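Local coordinates for CDP-glucose-4,6-dehydratase (Yersinia pseudotuberculosis, PDB 1RKX), which catalyses the NAD-dependent conversion of CDP-D-glucose to CDP-4-dehydro-6-deoxy-D-glucose, as a member of the short-chain dehydrogenase/reductase family, at residues T270-W283 against L322-K334. Numbering follows the deposited sequence.
Sequences TPVKNIVEQMVKYW and LNTTLEYIVGWHK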
loop_
_atom_site.group_PDB
_atom_site.type_symbol
_atom_site.label_atom_id
_atom_site.label_comp_id
_atom_site.label_asym_id
_atom_site.label_seq_id
_atom_site.Cartn_x
_atom_site.Cartn_y
_atom_site.Cartn_z
ATOM N N THR C 270 15.496 6.254 23.882
ATOM C CA THR C 270 16.735 6.774 24.444
ATOM C C THR C 270 17.963 6.100 23.838
ATOM O O THR C 270 18.013 4.876 23.726
ATOM C CB THR C 270 16.765 6.546 25.970
ATOM O OG1 THR C 270 15.541 7.021 26.551
ATOM C CG2 THR C 270 17.944 7.271 26.596
ATOM N N PRO C 271 18.973 6.894 23.440
ATOM C CA PRO C 271 20.196 6.337 22.852
ATOM C C PRO C 271 20.958 5.519 23.894
ATOM O O PRO C 271 20.617 5.553 25.076
ATOM C CB PRO C 271 20.958 7.584 22.404
ATOM C CG PRO C 271 20.549 8.601 23.420
ATOM C CD PRO C 271 19.059 8.363 23.529
ATOM N N VAL C 272 21.986 4.792 23.465
ATOM C CA VAL C 272 22.744 3.957 24.389
ATOM C C VAL C 272 23.636 4.715 25.366
ATOM O O VAL C 272 23.733 4.336 26.534
ATOM C CB VAL C 272 23.608 2.921 23.636
ATOM C CG1 VAL C 272 22.736 2.094 22.716
ATOM C CG2 VAL C 272 24.697 3.613 22.860
ATOM N N LYS C 273 24.291 5.775 24.905
ATOM C CA LYS C 273 25.160 6.542 25.790
ATOM C C LYS C 273 24.382 6.964 27.031
ATOM O O LYS C 273 24.866 6.834 28.156
ATOM C CB LYS C 273 25.709 7.783 25.078
ATOM C CG LYS C 273 26.781 8.518 25.877
ATOM C CD LYS C 273 27.353 9.709 25.118
ATOM C CE LYS C 273 26.332 10.827 24.963
ATOM N NZ LYS C 273 25.937 11.411 26.276
ATOM N N ASN C 274 23.168 7.462 26.820
ATOM C CA ASN C 274 22.322 7.899 27.923
ATOM C C ASN C 274 22.001 6.720 28.834
ATOM O O ASN C 274 22.035 6.842 30.057
ATOM C CB ASN C 274 21.024 8.504 27.385
ATOM C CG ASN C 274 20.172 9.128 28.477
ATOM O OD1 ASN C 274 19.083 9.638 28.214
ATOM N ND2 ASN C 274 20.666 9.093 29.710
ATOM N N ILE C 275 21.684 5.579 28.229
ATOM C CA ILE C 275 21.370 4.370 28.981
ATOM C C ILE C 275 22.521 4.015 29.920
ATOM O O ILE C 275 22.319 3.823 31.122
ATOM C CB ILE C 275 21.118 3.188 28.029
ATOM C CG1 ILE C 275 19.775 3.382 27.314
ATOM C CG2 ILE C 275 21.148 1.877 28.801
ATOM C CD1 ILE C 275 19.506 2.350 26.235
ATOM N N VAL C 276 23.725 3.928 29.363
ATOM C CA VAL C 276 24.911 3.599 30.142
ATOM C C VAL C 276 25.092 4.591 31.282
ATOM O O VAL C 276 25.374 4.204 32.414
ATOM C CB VAL C 276 26.181 3.618 29.264
ATOM C CG1 VAL C 276 27.408 3.356 30.115
ATOM C CG2 VAL C 276 26.069 2.565 28.172
ATOM N N GLU C 277 24.929 5.873 30.974
ATOM C CA GLU C 277 25.075 6.920 31.974
ATOM C C GLU C 277 24.086 6.739 33.118
ATOM O O GLU C 277 24.449 6.871 34.285
ATOM C CB GLU C 277 24.877 8.296 31.331
ATOM C CG GLU C 277 25.959 8.669 30.328
ATOM C CD GLU C 277 25.699 10.002 29.653
ATOM O OE1 GLU C 277 26.564 10.455 28.874
ATOM O OE2 GLU C 277 24.625 10.595 29.895
ATOM N N GLN C 278 22.837 6.434 32.784
ATOM C CA GLN C 278 21.812 6.240 33.800
ATOM C C GLN C 278 22.125 5.023 34.660
ATOM O O GLN C 278 21.933 5.047 35.877
ATOM C CB GLN C 278 20.440 6.057 33.153
ATOM C CG GLN C 278 20.012 7.204 32.258
ATOM C CD GLN C 278 18.608 7.018 31.709
ATOM O OE1 GLN C 278 18.202 7.701 30.769
ATOM N NE2 GLN C 278 17.857 6.094 32.301
ATOM N N MET C 279 22.604 3.958 34.027
ATOM C CA MET C 279 22.935 2.742 34.760
ATOM C C MET C 279 24.156 2.950 35.647
ATOM O O MET C 279 24.256 2.359 36.722
ATOM C CB MET C 279 23.170 1.583 33.791
ATOM C CG MET C 279 21.894 1.091 33.131
ATOM S SD MET C 279 22.157 -0.339 32.078
ATOM C CE MET C 279 22.280 -1.662 33.310
ATOM N N VAL C 280 25.082 3.787 35.193
ATOM C CA VAL C 280 26.276 4.087 35.974
ATOM C C VAL C 280 25.848 4.800 37.253
ATOM O O VAL C 280 26.392 4.552 38.329
ATOM C CB VAL C 280 27.248 5.001 35.191
ATOM C CG1 VAL C 280 28.270 5.617 36.137
ATOM C CG2 VAL C 280 27.964 4.196 34.120
ATOM N N LYS C 281 24.862 5.680 37.122
ATOM C CA LYS C 281 24.347 6.440 38.252
ATOM C C LYS C 281 23.579 5.546 39.215
ATOM O O LYS C 281 23.660 5.715 40.430
ATOM C CB LYS C 281 23.435 7.564 37.757
ATOM C CG LYS C 281 24.123 8.551 36.830
ATOM C CD LYS C 281 23.164 9.629 36.351
ATOM C CE LYS C 281 23.848 10.582 35.383
ATOM N NZ LYS C 281 22.916 11.630 34.884
ATOM N N TYR C 282 22.829 4.597 38.670
ATOM C CA TYR C 282 22.055 3.685 39.502
ATOM C C TYR C 282 22.961 2.675 40.186
ATOM O O TYR C 282 22.669 2.217 41.292
ATOM C CB TYR C 282 21.011 2.953 38.656
ATOM C CG TYR C 282 19.914 3.850 38.134
ATOM C CD1 TYR C 282 19.052 3.414 37.130
ATOM C CD2 TYR C 282 19.730 5.135 38.648
ATOM C CE1 TYR C 282 18.035 4.235 36.649
ATOM C CE2 TYR C 282 18.718 5.961 38.175
ATOM C CZ TYR C 282 17.875 5.506 37.175
ATOM O OH TYR C 282 16.881 6.326 36.695
ATOM N N TRP C 283 24.065 2.337 39.528
ATOM C CA TRP C 283 25.003 1.373 40.079
ATOM C C TRP C 283 25.885 1.997 41.149
ATOM O O TRP C 283 25.978 1.482 42.262
ATOM C CB TRP C 283 25.876 0.787 38.970
ATOM C CG TRP C 283 26.720 -0.354 39.439
ATOM C CD1 TRP C 283 27.956 -0.283 40.017
ATOM C CD2 TRP C 283 26.367 -1.743 39.415
ATOM N NE1 TRP C 283 28.395 -1.542 40.355
ATOM C CE2 TRP C 283 27.439 -2.457 39.997
ATOM C CE3 TRP C 283 25.248 -2.455 38.960
ATOM C CZ2 TRP C 283 27.426 -3.848 40.136
ATOM C CZ3 TRP C 283 25.234 -3.839 39.098
ATOM C CH2 TRP C 283 26.318 -4.520 39.682
ATOM N N LEU C 322 11.831 4.240 30.636
ATOM C CA LEU C 322 13.111 3.548 30.626
ATOM C C LEU C 322 13.887 3.707 31.932
ATOM O O LEU C 322 14.396 2.725 32.470
ATOM C CB LEU C 322 13.969 4.009 29.446
ATOM C CG LEU C 322 15.185 3.111 29.185
ATOM C CD1 LEU C 322 14.731 1.659 29.062
ATOM C CD2 LEU C 322 15.908 3.558 27.925
ATOM N N ASN C 323 13.970 4.935 32.444
ATOM C CA ASN C 323 14.693 5.193 33.687
ATOM C C ASN C 323 14.237 4.262 34.803
ATOM O O ASN C 323 15.056 3.651 35.482
ATOM C CB ASN C 323 14.507 6.645 34.135
ATOM C CG ASN C 323 15.087 7.640 33.151
ATOM O OD1 ASN C 323 15.228 8.823 33.460
ATOM N ND2 ASN C 323 15.421 7.167 31.956
ATOM N N THR C 324 12.926 4.170 34.997
ATOM C CA THR C 324 12.371 3.302 36.022
ATOM C C THR C 324 12.849 1.873 35.770
ATOM O O THR C 324 13.326 1.188 36.681
ATOM C CB THR C 324 10.834 3.324 35.985
ATOM O OG1 THR C 324 10.370 4.647 36.278
ATOM C CG2 THR C 324 10.254 2.344 36.993
ATOM N N THR C 325 12.729 1.437 34.521
ATOM C CA THR C 325 13.140 0.092 34.123
ATOM C C THR C 325 14.621 -0.171 34.397
ATOM O O THR C 325 14.978 -1.214 34.951
ATOM C CB THR C 325 12.821 -0.140 32.624
ATOM O OG1 THR C 325 11.396 -0.217 32.466
ATOM C CG2 THR C 325 13.471 -1.429 32.107
ATOM N N LEU C 326 15.483 0.771 34.025
ATOM C CA LEU C 326 16.919 0.612 34.254
ATOM C C LEU C 326 17.229 0.526 35.750
ATOM O O LEU C 326 18.145 -0.182 36.167
ATOM C CB LEU C 326 17.697 1.779 33.628
ATOM C CG LEU C 326 17.741 1.834 32.096
ATOM C CD1 LEU C 326 18.464 3.093 31.634
ATOM C CD2 LEU C 326 18.450 0.587 31.568
ATOM N N GLU C 327 16.467 1.258 36.553
ATOM C CA GLU C 327 16.661 1.237 37.995
ATOM C C GLU C 327 16.370 -0.172 38.509
ATOM O O GLU C 327 17.122 -0.706 39.320
ATOM C CB GLU C 327 15.748 2.266 38.662
ATOM C CG GLU C 327 15.721 2.200 40.176
ATOM C CD GLU C 327 15.155 3.460 40.793
ATOM O OE1 GLU C 327 15.942 4.383 41.078
ATOM O OE2 GLU C 327 13.923 3.535 40.979
ATOM N N TYR C 328 15.285 -0.771 38.034
ATOM C CA TYR C 328 14.941 -2.131 38.441
ATOM C C TYR C 328 15.997 -3.145 37.973
ATOM O O TYR C 328 16.287 -4.102 38.697
ATOM C CB TYR C 328 13.572 -2.546 37.881
ATOM C CG TYR C 328 12.367 -2.067 38.675
ATOM C CD1 TYR C 328 11.675 -0.910 38.314
ATOM C CD2 TYR C 328 11.904 -2.795 39.773
ATOM C CE1 TYR C 328 10.545 -0.492 39.027
ATOM C CE2 TYR C 328 10.776 -2.386 40.493
ATOM C CZ TYR C 328 10.103 -1.235 40.115
ATOM O OH TYR C 328 8.991 -0.835 40.824
ATOM N N ILE C 329 16.563 -2.930 36.777
ATOM C CA ILE C 329 17.573 -3.826 36.197
ATOM C C ILE C 329 18.803 -3.887 37.086
ATOM O O ILE C 329 19.263 -4.965 37.463
ATOM C CB ILE C 329 18.044 -3.360 34.786
ATOM C CG1 ILE C 329 16.846 -3.171 33.853
ATOM C CG2 ILE C 329 19.032 -4.363 34.206
ATOM C CD1 ILE C 329 15.906 -4.320 33.838
ATOM N N VAL C 330 19.342 -2.718 37.408
ATOM C CA VAL C 330 20.525 -2.642 38.248
ATOM C C VAL C 330 20.221 -3.254 39.610
ATOM O O VAL C 330 21.034 -3.992 40.167
ATOM C CB VAL C 330 20.991 -1.174 38.418
ATOM C CG1 VAL C 330 22.112 -1.093 39.448
ATOM C CG2 VAL C 330 21.466 -0.629 37.081
ATOM N N GLY C 331 19.039 -2.962 40.137
ATOM C CA GLY C 331 18.666 -3.503 41.430
ATOM C C GLY C 331 18.645 -5.022 41.425
ATOM O O GLY C 331 19.200 -5.667 42.321
ATOM N N TRP C 332 18.001 -5.595 40.412
ATOM C CA TRP C 332 17.910 -7.042 40.293
ATOM C C TRP C 332 19.306 -7.652 40.245
ATOM O O TRP C 332 19.605 -8.614 40.955
ATOM C CB TRP C 332 17.135 -7.412 39.023
ATOM C CG TRP C 332 16.630 -8.823 39.006
ATOM C CD1 TRP C 332 15.360 -9.240 39.278
ATOM C CD2 TRP C 332 17.382 -10.003 38.699
ATOM N NE1 TRP C 332 15.271 -10.604 39.157
ATOM C CE2 TRP C 332 16.497 -11.100 38.803
ATOM C CE3 TRP C 332 18.718 -10.241 38.346
ATOM C CZ2 TRP C 332 16.902 -12.420 38.570
ATOM C CZ3 TRP C 332 19.124 -11.556 38.114
ATOM C CH2 TRP C 332 18.216 -12.628 38.227
ATOM N N HIS C 333 20.180 -7.079 39.436
ATOM C CA HIS C 333 21.515 -7.633 39.328
ATOM C C HIS C 333 22.307 -7.636 40.633
ATOM O O HIS C 333 22.796 -8.686 41.054
ATOM C CB HIS C 333 22.315 -6.913 38.249
ATOM C CG HIS C 333 23.335 -7.785 37.594
ATOM N ND1 HIS C 333 22.993 -8.913 36.878
ATOM C CD2 HIS C 333 24.687 -7.714 37.564
ATOM C CE1 HIS C 333 24.091 -9.497 36.435
ATOM N NE2 HIS C 333 25.133 -8.790 36.836
ATOM N N LYS C 334 22.439 -6.482 41.280
ATOM C CA LYS C 334 23.207 -6.443 42.521
ATOM C C LYS C 334 22.621 -7.316 43.625
ATOM O O LYS C 334 23.357 -7.818 44.474
ATOM C CB LYS C 334 23.415 -5.003 43.012
ATOM C CG LYS C 334 22.207 -4.096 42.978
ATOM C CD LYS C 334 22.577 -2.715 43.530
ATOM C CE LYS C 334 23.791 -2.120 42.815
ATOM N NZ LYS C 334 24.198 -0.798 43.378
#
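Leu-326 fits as a knob into a hole formed by Ile-275, Gln-278, Met-279 and Tyr-282, and Tyr-282 returns the fit among Asn-323, Leu-326, Glu-327 and Val-330. This knobs-into-holes pair joins helix 272-283 to helix 322-334 beside the Rossmann-fold NAD domain, probably in the substrate-binding lobe of this family; the segment axes cross at -48°, 9.3 Å apart at closest. In the apolar seam the forked end of Leu-326 fills its hole with both methyls: with CG anti to its carbonyl carbon (chi1 -70°), CD2 lies 3.8 Å from Met-279 CG. The unbranched chain of Met-279, bent at chi3, carries CE on to Val-330 CG2. Nearer the start of both segments, Leu-322 CD2 rests against Thr-270 CB and Ile-275 CG1, and Trp-232 of strand 229-234 touches both Leu-322 and Ile-275. The flat ring of Tyr-282 can lie against backbone, with Leu-326 C and Asn-323 O at its edge and Glu-327 OE1 over one face, while its hydroxyl, at the partly exposed border, gives a weak, long bond to Asn-323 O. At the far end the long, flexible chain of Lys-334 lays CE over the six-membered ring of Trp-283 in a CH-pi contact; NZ makes a cation-pi contact with the five-membered ring and donates to a lone pair of Trp-283 O, 3.1 Å away in the carbonyl plane.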